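Local coordinates for protein thymidylate synthase thyX (Helicobacter pylori, PDB 3N3Y) that probably catalyses the reductive methylation of dUMP to dTMP, with methylenetetrahydrofolate as methyl donor and NADPH and reduced FAD as reductant, as a homotetramer, at residues E10-H15 / N66-G71; R74-E79 / L188-D193; A86-K91 / L166-N171. One frame throughout, in Å; residues are numbered along the deposited sequence.

Interaction 1: E10-H15 / N66-G71; sequences EVICKH and NFEIKG. With UMP (2'-deoxyuridine 5'-monophosphate), chain E.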
# COMPACT_ATOMS: atom_id res chain seq x y z
N GLU A 10 -24.83 -5.15 -11.95
CA GLU A 10 -24.19 -5.05 -13.27
C GLU A 10 -22.71 -4.63 -13.21
O GLU A 10 -22.37 -3.55 -12.72
CB GLU A 10 -24.99 -4.08 -14.17
CG GLU A 10 -26.44 -4.52 -14.42
CD GLU A 10 -27.38 -3.39 -14.87
OE1 GLU A 10 -26.92 -2.24 -15.06
OE2 GLU A 10 -28.60 -3.67 -15.03
N VAL A 11 -21.83 -5.50 -13.72
CA VAL A 11 -20.40 -5.21 -13.79
C VAL A 11 -19.88 -5.16 -15.23
O VAL A 11 -19.99 -6.14 -15.96
CB VAL A 11 -19.58 -6.27 -13.07
CG1 VAL A 11 -18.11 -5.90 -13.13
CG2 VAL A 11 -20.02 -6.40 -11.64
N ILE A 12 -19.30 -4.02 -15.61
CA ILE A 12 -18.65 -3.85 -16.90
C ILE A 12 -17.14 -3.69 -16.73
O ILE A 12 -16.69 -2.90 -15.89
CB ILE A 12 -19.12 -2.56 -17.63
CG1 ILE A 12 -20.64 -2.47 -17.69
CG2 ILE A 12 -18.53 -2.50 -19.03
CD1 ILE A 12 -21.27 -3.58 -18.48
N CYS A 13 -16.36 -4.42 -17.51
CA CYS A 13 -14.93 -4.12 -17.61
C CYS A 13 -14.72 -3.12 -18.74
O CYS A 13 -14.90 -3.46 -19.90
CB CYS A 13 -14.11 -5.37 -17.85
SG CYS A 13 -12.32 -5.04 -17.91
N LYS A 14 -14.36 -1.89 -18.39
CA LYS A 14 -14.28 -0.81 -19.36
C LYS A 14 -12.90 -0.69 -20.01
O LYS A 14 -12.76 -0.18 -21.12
CB LYS A 14 -14.66 0.52 -18.68
CG LYS A 14 -15.86 0.40 -17.78
CD LYS A 14 -16.41 1.77 -17.45
CE LYS A 14 -15.38 2.61 -16.70
NZ LYS A 14 -16.02 3.85 -16.16
N HIS A 15 -11.87 -1.15 -19.32
CA HIS A 15 -10.55 -1.17 -19.91
C HIS A 15 -9.67 -2.16 -19.21
O HIS A 15 -9.80 -2.38 -18.01
CB HIS A 15 -9.89 0.22 -19.88
CG HIS A 15 -8.69 0.32 -20.76
ND1 HIS A 15 -8.78 0.57 -22.11
CD2 HIS A 15 -7.37 0.14 -20.49
CE1 HIS A 15 -7.57 0.57 -22.63
NE2 HIS A 15 -6.70 0.31 -21.68
N ASN A 66 -10.06 -1.73 -15.20
CA ASN A 66 -11.04 -0.71 -14.85
C ASN A 66 -12.48 -1.21 -15.01
O ASN A 66 -12.95 -1.41 -16.12
CB ASN A 66 -10.85 0.53 -15.71
CG ASN A 66 -9.40 0.96 -15.80
OD1 ASN A 66 -8.70 0.62 -16.75
ND2 ASN A 66 -8.94 1.70 -14.79
N PHE A 67 -13.18 -1.36 -13.89
CA PHE A 67 -14.56 -1.83 -13.89
C PHE A 67 -15.56 -0.75 -13.58
O PHE A 67 -15.24 0.30 -13.02
CB PHE A 67 -14.77 -2.91 -12.85
CG PHE A 67 -13.95 -4.15 -13.06
CD1 PHE A 67 -14.41 -5.16 -13.88
CD2 PHE A 67 -12.75 -4.32 -12.39
CE1 PHE A 67 -13.68 -6.31 -14.05
CE2 PHE A 67 -12.01 -5.47 -12.56
CZ PHE A 67 -12.47 -6.47 -13.40
N GLU A 68 -16.81 -1.04 -13.93
CA GLU A 68 -17.93 -0.25 -13.47
C GLU A 68 -18.86 -1.21 -12.74
O GLU A 68 -19.15 -2.29 -13.23
CB GLU A 68 -18.62 0.42 -14.65
CG GLU A 68 -19.55 1.56 -14.27
CD GLU A 68 -20.63 1.81 -15.33
OE1 GLU A 68 -20.30 1.80 -16.54
OE2 GLU A 68 -21.81 2.02 -14.94
N ILE A 69 -19.32 -0.82 -11.55
CA ILE A 69 -20.23 -1.65 -10.77
C ILE A 69 -21.50 -0.88 -10.43
O ILE A 69 -21.43 0.20 -9.83
CB ILE A 69 -19.58 -2.15 -9.46
CG1 ILE A 69 -18.24 -2.84 -9.77
CG2 ILE A 69 -20.54 -3.06 -8.67
CD1 ILE A 69 -17.34 -3.08 -8.55
N LYS A 70 -22.64 -1.41 -10.85
CA LYS A 70 -23.94 -0.77 -10.57
C LYS A 70 -24.83 -1.70 -9.76
O LYS A 70 -24.89 -2.90 -10.01
CB LYS A 70 -24.66 -0.36 -11.86
CG LYS A 70 -23.77 0.30 -12.90
CD LYS A 70 -24.52 1.35 -13.73
CE LYS A 70 -25.70 0.74 -14.50
NZ LYS A 70 -26.43 1.73 -15.35
N GLY A 71 -25.51 -1.13 -8.77
CA GLY A 71 -26.49 -1.88 -8.01
C GLY A 71 -25.94 -2.73 -6.88
O GLY A 71 -26.56 -3.71 -6.47
N1 UMP E . -9.77 -3.04 -24.90
C2 UMP E . -8.96 -2.78 -23.81
N3 UMP E . -7.62 -3.14 -23.84
C4 UMP E . -7.12 -3.76 -24.96
C5 UMP E . -7.94 -4.03 -26.05
C6 UMP E . -9.28 -3.65 -26.02
O2 UMP E . -9.42 -2.22 -22.82
O4 UMP E . -5.95 -4.08 -24.97
C1' UMP E . -11.18 -2.63 -24.81
C2' UMP E . -11.49 -1.48 -25.74
C3' UMP E . -12.97 -1.70 -26.01
C4' UMP E . -13.23 -3.18 -25.73
O3' UMP E . -13.72 -0.90 -25.13
O4' UMP E . -12.07 -3.69 -25.11
C5' UMP E . -13.49 -3.95 -27.02
O5' UMP E . -12.38 -3.81 -27.87
P UMP E . -12.19 -4.73 -29.19
OP1 UMP E . -10.76 -4.59 -29.66
OP2 UMP E . -13.13 -4.19 -30.25
OP3 UMP E . -12.49 -6.14 -28.85

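Interaction 2: R74-E79 / L188-D193; sequences RGALQE and LKEMQD. With UMP (2'-deoxyuridine 5'-monophosphate), chain H; UMP (2'-deoxyuridine 5'-monophosphate), chain G.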
# COMPACT_ATOMS: atom_id res chain seq x y z
N ARG A 74 -24.91 -0.82 -0.09
CA ARG A 74 -23.96 -0.13 0.78
C ARG A 74 -23.31 -1.12 1.74
O ARG A 74 -22.13 -0.97 2.08
CB ARG A 74 -24.64 0.97 1.60
CG ARG A 74 -25.37 2.02 0.78
CD ARG A 74 -24.54 3.25 0.52
NE ARG A 74 -24.19 3.94 1.75
CZ ARG A 74 -23.34 4.97 1.81
NH1 ARG A 74 -22.75 5.41 0.69
NH2 ARG A 74 -23.05 5.54 2.97
N GLY A 75 -24.09 -2.11 2.18
CA GLY A 75 -23.58 -3.14 3.05
C GLY A 75 -22.42 -3.88 2.41
O GLY A 75 -21.41 -4.16 3.07
N ALA A 76 -22.56 -4.20 1.12
CA ALA A 76 -21.48 -4.89 0.40
C ALA A 76 -20.32 -3.94 0.10
O ALA A 76 -19.16 -4.37 0.04
CB ALA A 76 -22.00 -5.51 -0.90
N LEU A 77 -20.63 -2.66 -0.10
CA LEU A 77 -19.59 -1.65 -0.24
C LEU A 77 -18.69 -1.62 1.01
O LEU A 77 -17.49 -1.45 0.89
CB LEU A 77 -20.22 -0.27 -0.46
CG LEU A 77 -19.24 0.90 -0.52
CD1 LEU A 77 -18.35 0.74 -1.77
CD2 LEU A 77 -19.96 2.24 -0.52
N GLN A 78 -19.28 -1.79 2.19
CA GLN A 78 -18.50 -1.82 3.44
C GLN A 78 -17.40 -2.87 3.34
O GLN A 78 -16.28 -2.63 3.77
CB GLN A 78 -19.39 -2.17 4.65
CG GLN A 78 -20.36 -1.10 5.12
CD GLN A 78 -19.73 -0.13 6.12
OE1 GLN A 78 -18.49 -0.04 6.23
NE2 GLN A 78 -20.56 0.59 6.84
N GLU A 79 -17.73 -4.03 2.78
CA GLU A 79 -16.77 -5.12 2.66
C GLU A 79 -15.79 -4.94 1.50
O GLU A 79 -14.60 -5.22 1.63
CB GLU A 79 -17.50 -6.46 2.54
CG GLU A 79 -18.48 -6.72 3.68
CD GLU A 79 -19.08 -8.12 3.64
OE1 GLU A 79 -18.73 -8.88 2.71
OE2 GLU A 79 -19.91 -8.45 4.53
N LEU A 188 -20.13 -13.31 2.38
CA LEU A 188 -21.50 -12.85 2.22
C LEU A 188 -22.01 -13.15 0.80
O LEU A 188 -21.31 -12.89 -0.19
CB LEU A 188 -21.57 -11.35 2.50
CG LEU A 188 -22.95 -10.70 2.49
CD1 LEU A 188 -23.77 -11.19 3.70
CD2 LEU A 188 -22.81 -9.20 2.46
N LYS A 189 -23.22 -13.70 0.72
CA LYS A 189 -23.80 -14.07 -0.57
C LYS A 189 -23.63 -12.99 -1.64
O LYS A 189 -23.33 -13.29 -2.79
CB LYS A 189 -25.28 -14.41 -0.39
CG LYS A 189 -26.05 -14.65 -1.67
CD LYS A 189 -25.40 -15.71 -2.55
CE LYS A 189 -26.39 -16.21 -3.61
NZ LYS A 189 -27.42 -15.18 -3.97
N GLU A 190 -23.82 -11.73 -1.27
CA GLU A 190 -23.74 -10.66 -2.26
C GLU A 190 -22.32 -10.49 -2.78
O GLU A 190 -22.11 -10.14 -3.94
CB GLU A 190 -24.27 -9.33 -1.70
CG GLU A 190 -24.48 -8.26 -2.78
CD GLU A 190 -24.95 -6.90 -2.22
OE1 GLU A 190 -25.21 -6.79 -0.99
OE2 GLU A 190 -25.03 -5.93 -3.01
N MET A 191 -21.35 -10.72 -1.91
CA MET A 191 -19.95 -10.65 -2.28
C MET A 191 -19.53 -11.84 -3.17
O MET A 191 -18.64 -11.70 -4.02
CB MET A 191 -19.06 -10.55 -1.03
CG MET A 191 -19.28 -9.24 -0.26
SD MET A 191 -18.99 -7.75 -1.27
CE MET A 191 -17.20 -7.80 -1.40
N GLN A 192 -20.16 -12.99 -2.97
CA GLN A 192 -19.90 -14.13 -3.86
C GLN A 192 -20.45 -13.81 -5.25
O GLN A 192 -19.80 -14.08 -6.26
CB GLN A 192 -20.51 -15.42 -3.33
CG GLN A 192 -20.13 -15.76 -1.90
CD GLN A 192 -20.69 -17.11 -1.46
OE1 GLN A 192 -21.03 -17.94 -2.30
NE2 GLN A 192 -20.78 -17.33 -0.16
N ASP A 193 -21.62 -13.19 -5.31
CA ASP A 193 -22.16 -12.77 -6.59
C ASP A 193 -21.30 -11.69 -7.25
O ASP A 193 -21.15 -11.66 -8.47
CB ASP A 193 -23.59 -12.27 -6.44
CG ASP A 193 -24.55 -13.35 -5.94
OD1 ASP A 193 -24.16 -14.54 -5.88
OD2 ASP A 193 -25.71 -13.00 -5.59
N1 UMP H . -16.02 -7.49 6.89
C2 UMP H . -15.77 -7.88 5.59
N3 UMP H . -16.30 -9.06 5.12
C4 UMP H . -17.09 -9.84 5.93
C5 UMP H . -17.35 -9.44 7.24
C6 UMP H . -16.81 -8.25 7.72
O2 UMP H . -15.06 -7.17 4.88
O4 UMP H . -17.56 -10.89 5.49
C1' UMP H . -15.45 -6.22 7.35
C2' UMP H . -16.25 -5.08 6.69
C3' UMP H . -16.59 -4.14 7.83
C4' UMP H . -16.48 -5.02 9.07
O3' UMP H . -15.65 -3.09 7.91
O4' UMP H . -15.62 -6.11 8.74
C5' UMP H . -17.84 -5.54 9.50
O5' UMP H . -18.56 -5.99 8.37
P UMP H . -20.02 -6.69 8.49
OP1 UMP H . -20.90 -5.75 9.26
OP2 UMP H . -19.92 -8.04 9.18
OP3 UMP H . -20.54 -6.93 7.12
N1 UMP G . -16.63 9.22 1.03
C2 UMP G . -15.81 9.56 2.08
N3 UMP G . -15.98 10.79 2.69
C4 UMP G . -16.96 11.66 2.24
C5 UMP G . -17.79 11.31 1.17
C6 UMP G . -17.61 10.07 0.58
O2 UMP G . -14.94 8.77 2.47
O4 UMP G . -17.11 12.74 2.80
C1' UMP G . -16.46 7.90 0.41
C2' UMP G . -17.03 6.87 1.39
C3' UMP G . -17.83 5.94 0.51
C4' UMP G . -18.21 6.79 -0.69
O3' UMP G . -16.99 4.89 0.08
O4' UMP G . -17.22 7.80 -0.77
C5' UMP G . -19.59 7.45 -0.52
O5' UMP G . -19.70 7.91 0.81
P UMP G . -20.93 8.76 1.40
OP1 UMP G . -22.14 7.89 1.24
OP2 UMP G . -21.06 10.09 0.69
OP3 UMP G . -20.68 9.06 2.84
O HOH W 1 -18.22 -11.42 3.00

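Interaction 3: A86-K91 / L166-N171; sequences ASLSVK and LAYSIN. With FAD (flavin-adenine dinucleotide), chain I.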
# COMPACT_ATOMS: atom_id res chain seq x y z
N ALA A 86 -6.54 -1.36 -4.15
CA ALA A 86 -7.46 -1.09 -5.24
C ALA A 86 -7.83 0.39 -5.21
O ALA A 86 -7.55 1.07 -4.24
CB ALA A 86 -8.70 -1.97 -5.12
N SER A 87 -8.46 0.86 -6.27
CA SER A 87 -8.91 2.24 -6.38
C SER A 87 -10.42 2.27 -6.59
O SER A 87 -10.94 1.53 -7.43
CB SER A 87 -8.22 2.93 -7.56
OG SER A 87 -6.82 2.83 -7.42
N LEU A 88 -11.11 3.10 -5.83
CA LEU A 88 -12.57 3.21 -5.90
C LEU A 88 -12.97 4.66 -6.08
O LEU A 88 -12.40 5.54 -5.42
CB LEU A 88 -13.21 2.74 -4.61
CG LEU A 88 -12.96 1.34 -4.13
CD1 LEU A 88 -11.59 1.24 -3.47
CD2 LEU A 88 -14.06 0.93 -3.17
N SER A 89 -13.95 4.91 -6.94
CA SER A 89 -14.68 6.17 -6.94
C SER A 89 -16.17 5.86 -6.83
O SER A 89 -16.76 5.24 -7.71
CB SER A 89 -14.39 7.01 -8.19
OG SER A 89 -13.00 7.24 -8.36
N VAL A 90 -16.77 6.30 -5.74
CA VAL A 90 -18.09 5.85 -5.34
C VAL A 90 -19.08 6.99 -5.30
O VAL A 90 -18.80 8.04 -4.72
CB VAL A 90 -18.03 5.20 -3.93
CG1 VAL A 90 -19.38 4.63 -3.53
CG2 VAL A 90 -16.97 4.09 -3.91
N LYS A 91 -20.23 6.76 -5.91
CA LYS A 91 -21.42 7.61 -5.76
C LYS A 91 -21.61 8.00 -4.29
O LYS A 91 -21.78 7.13 -3.43
CB LYS A 91 -22.67 6.87 -6.24
CG LYS A 91 -23.98 7.61 -6.01
CD LYS A 91 -25.21 6.89 -6.56
CE LYS A 91 -26.49 7.52 -5.99
NZ LYS A 91 -27.70 6.71 -6.31
N LEU A 166 -20.20 2.55 -8.53
CA LEU A 166 -18.80 2.91 -8.44
C LEU A 166 -17.95 2.52 -9.64
O LEU A 166 -18.28 1.59 -10.38
CB LEU A 166 -18.16 2.31 -7.18
CG LEU A 166 -18.22 0.79 -7.09
CD1 LEU A 166 -17.06 0.26 -6.32
CD2 LEU A 166 -19.54 0.34 -6.47
N ALA A 167 -16.87 3.26 -9.82
CA ALA A 167 -15.76 2.81 -10.64
C ALA A 167 -14.76 2.12 -9.71
O ALA A 167 -14.40 2.64 -8.64
CB ALA A 167 -15.12 3.98 -11.37
N TYR A 168 -14.33 0.94 -10.11
CA TYR A 168 -13.42 0.14 -9.31
C TYR A 168 -12.25 -0.27 -10.19
O TYR A 168 -12.45 -0.90 -11.22
CB TYR A 168 -14.16 -1.10 -8.81
CG TYR A 168 -13.43 -1.92 -7.78
CD1 TYR A 168 -13.15 -1.40 -6.52
CD2 TYR A 168 -13.05 -3.24 -8.05
CE1 TYR A 168 -12.49 -2.15 -5.57
CE2 TYR A 168 -12.40 -4.00 -7.09
CZ TYR A 168 -12.12 -3.44 -5.86
OH TYR A 168 -11.46 -4.17 -4.91
N SER A 169 -11.03 0.09 -9.80
CA SER A 169 -9.85 -0.34 -10.56
C SER A 169 -8.93 -1.16 -9.70
O SER A 169 -8.69 -0.84 -8.54
CB SER A 169 -9.10 0.87 -11.13
OG SER A 169 -9.94 1.58 -12.02
N ILE A 170 -8.39 -2.23 -10.28
CA ILE A 170 -7.62 -3.18 -9.52
C ILE A 170 -6.63 -3.92 -10.43
O ILE A 170 -6.93 -4.19 -11.61
CB ILE A 170 -8.58 -4.15 -8.77
CG1 ILE A 170 -7.83 -5.12 -7.85
CG2 ILE A 170 -9.49 -4.90 -9.76
CD1 ILE A 170 -8.76 -5.97 -7.02
N ASN A 171 -5.45 -4.24 -9.91
CA ASN A 171 -4.49 -5.02 -10.68
C ASN A 171 -4.73 -6.53 -10.54
O ASN A 171 -5.49 -6.95 -9.66
CB ASN A 171 -3.04 -4.61 -10.37
CG ASN A 171 -2.52 -5.14 -9.03
OD1 ASN A 171 -2.76 -6.28 -8.64
ND2 ASN A 171 -1.76 -4.30 -8.35
PA FAD I . -5.07 6.56 2.04
O1A FAD I . -5.95 5.61 1.28
O2A FAD I . -4.75 6.17 3.48
O5B FAD I . -3.68 6.76 1.30
C5B FAD I . -2.63 7.43 1.97
C4B FAD I . -1.73 8.03 0.92
O4B FAD I . -1.09 6.97 0.23
C3B FAD I . -2.57 8.77 -0.12
O3B FAD I . -2.66 10.14 0.20
C2B FAD I . -1.81 8.53 -1.40
O2B FAD I . -0.71 9.41 -1.47
C1B FAD I . -1.16 7.19 -1.16
N9A FAD I . -1.87 6.07 -1.79
C8A FAD I . -2.55 5.06 -1.16
N7A FAD I . -3.02 4.21 -2.10
C5A FAD I . -2.63 4.66 -3.32
C6A FAD I . -2.84 4.19 -4.60
N6A FAD I . -3.58 3.09 -4.81
N1A FAD I . -2.33 4.89 -5.66
C2A FAD I . -1.61 6.05 -5.46
N3A FAD I . -1.41 6.53 -4.18
C4A FAD I . -1.91 5.84 -3.13
N1 FAD I . -14.54 8.94 -2.28
C2 FAD I . -15.43 8.57 -3.26
O2 FAD I . -15.30 7.49 -3.83
N3 FAD I . -16.46 9.41 -3.61
C4 FAD I . -16.59 10.63 -2.95
O4 FAD I . -17.52 11.37 -3.25
C4X FAD I . -15.67 10.99 -1.95
N5 FAD I . -15.77 12.19 -1.30
C5X FAD I . -14.88 12.54 -0.31
C6 FAD I . -15.05 13.75 0.34
C7 FAD I . -14.16 14.13 1.33
C7M FAD I . -14.37 15.45 2.00
C8 FAD I . -13.09 13.29 1.69
C8M FAD I . -12.14 13.71 2.77
C9 FAD I . -12.93 12.06 1.05
C9A FAD I . -13.84 11.69 0.04
N10 FAD I . -13.72 10.47 -0.62
C10 FAD I . -14.64 10.13 -1.61
C1' FAD I . -12.62 9.51 -0.27
C2' FAD I . -11.27 9.90 -0.88
O2' FAD I . -11.35 9.79 -2.29
C3' FAD I . -10.13 9.01 -0.37
O3' FAD I . -10.30 7.70 -0.85
C4' FAD I . -10.05 8.84 1.15
O4' FAD I . -10.28 10.05 1.81
C5' FAD I . -8.68 8.31 1.57
O5' FAD I . -7.72 9.28 1.21
P FAD I . -6.23 8.87 0.78
O1P FAD I . -6.26 8.10 -0.52
O2P FAD I . -5.40 10.12 0.67
O3P FAD I . -5.67 8.04 2.04

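Interaction 1: E10-H15 / N66-G71
Glu10 to His15 and Asn66 to Lys70 run antiparallel, their short axes 4.5 Å apart at 155°. Glu10 pairs with Lys70 and Ile12 with Glu68 through two N-H...O bonds each, the shortest from Glu68 N to Ile12 O at 2.7 Å. Val11 opposite Ile69 and Cys13 opposite Phe67 are non-hydrogen-bonded pairs. The register then slips by one: Lys14 N and, weakly, His15 N both point at Asn66 O, while Asn66 N returns a bond to His15 O. This is a classic beta bulge in strand 10-16, one of the two outermost strands of this chain's four-stranded antiparallel sheet.

On the face of Val11, Cys13, Phe67 and Ile69, Val11 CG1 comes within 3.8 Å of Phe67 CD1. Cys13 SG, swung anti to its backbone N (chi1 -178°), approaches the same ring obliquely, 4.8 Å from its centroid, and Leu198 of helix 189-201 packs on Phe67. On the side of Ile12 and Glu68, Lys14 CD reaches across to within 3.8 Å of Glu68 CB; its amine continues to Gln24 of the second subunit, and Glu68 OE2 turns to His165. Asn66 OD1 sits near the plane of the His15 ring, at its edge, and O2 of a bound dUMP lies over one face, 2.9 Å from His15 ND1. His15 NE2 is hydrogen-bonded to His15 of the second subunit.

Interaction 2: R74-E79 / L188-D193
Met191 and Glu79 meet at an angle to each other: Met191 CG lies 3.0 Å from Glu79 OE1, a close approach of a methylene to a carboxylate oxygen. A bend at chi2 (-57°) turns the Met191 sulfur over the 74-79 helix, where SD settles 3.8 Å from Ala76 CB and also near Ala76 O. On its other flank the Ala76 methyl is met by the carboxylate end of Glu190, whose extended chain brings OE1 to 3.5 Å from Ala76 CB. Leu188 completes the contact, one methyl (CD2) 3.6 Å from Glu79 OE2.

No direct hydrogen bond crosses between the segments; a water supplies the polar link. It donates to Glu79 OE1 and to O4 of a bound dUMP and accepts from Leu188 N, at the N-cap position of helix 189-201. Glu79 lies over one face of the uracil, with its CG 3.5 Å from N3 of that dUMP, and its OE1 has a long, weak ion pair with Arg182. Glu79 and Arg182 belong to a dUMP pocket completed by Ser92, Ser93 and Arg94 of the third subunit. Arg74 points to a second dUMP: its guanidinium meets the phosphate in plane, NH1 bonding OP1 at 2.6 Å and NH2 weakly. Glu190 OE1 is held by Ser73 and by Tyr156 of the third subunit.

The two short helical axes cross at -74°, 9.9 Å apart at closest. Helix 74-80 follows directly on strand 64-73 and precedes strand 87-90; its Ala76 and Glu79 side is applied to the start of helix 189-201, while Leu77 and Gln78 pack against Gln78 of the third subunit.

Interaction 3: A86-K91 / L166-N171
Leu88 and Tyr168 form the tight middle of this contact, lying side by side and pointing the same way. Leu88 CG comes in at the edge of the phenol ring, in its plane, 3.6 Å from Tyr168 CD1. With Tyr168 CG anti to the backbone N (chi1 -170°), the ring leans across toward the start of strand 87-90, its OH 3.5 Å from Ala86 CB. Further along, Val90 CG2 lies 3.9 Å from Leu166 CB. Helix 74-80 covers this apolar face, with Leu80 on Leu166 and Tyr168, and Leu77 on Val90.

Beneath the side chains, strands 87-90 and 166-171 are almost exactly antiparallel (176°). Ser87 and Ser169 exchange two nearly straight bonds, Ser87 N to Ser169 O at 2.8 Å and its reverse, and Ser89 and Ala167 exchange two more.

The opposite face, of Ser87, Ser89, Ala167 and Ser169, is packed more loosely within the pair: Ser87 CB and Ser169 CB stand 4.2 Å apart. It is nevertheless buried, because the second subunit covers it. Ser89 and Ser169 hydroxyls bond to His62 of that subunit and Ser87 to its Glu61. Solvent is approached at Lys91, which leads away from the paired strand to a salt bridge with Glu99.

Strand 87-90 is one of the sheet's two outermost strands within this chain, and its outward edge receives the flavin. Val90 N donates to FAD O2 at 2.7 Å, while FAD N3 donates to Val90 O, so the backbone of one residue grips the pyrimidine end of the isoalloxazine. Asn171 caps the following helix and holds the adenine of another FAD, consistent with ThyX flavin sites built from three monomers.

Interactions 1 and 3 are two strand pairings of one antiparallel sheet: strand 64-73 sits beside strand 163-171, and Phe67 N and Ile69 N bond to Tyr168 O and Leu166 O. Interaction 1, on outermost strand 10-16, is partly exposed and mixes charged chains with apolar ones; the touching residues of interaction 3 are all buried, with serines facing the second subunit and a flavin at its edge. Interaction 2 is buried, but joins two helices by side chains and a water instead of backbone bonds. Its helix 74-80 continues from strand 64-73, and Leu77 touches Val90 of interaction 3. Interactions 2 and 3 share a dUMP, bonded by Arg74 and touched by Val90; interaction 1 meets another at His15.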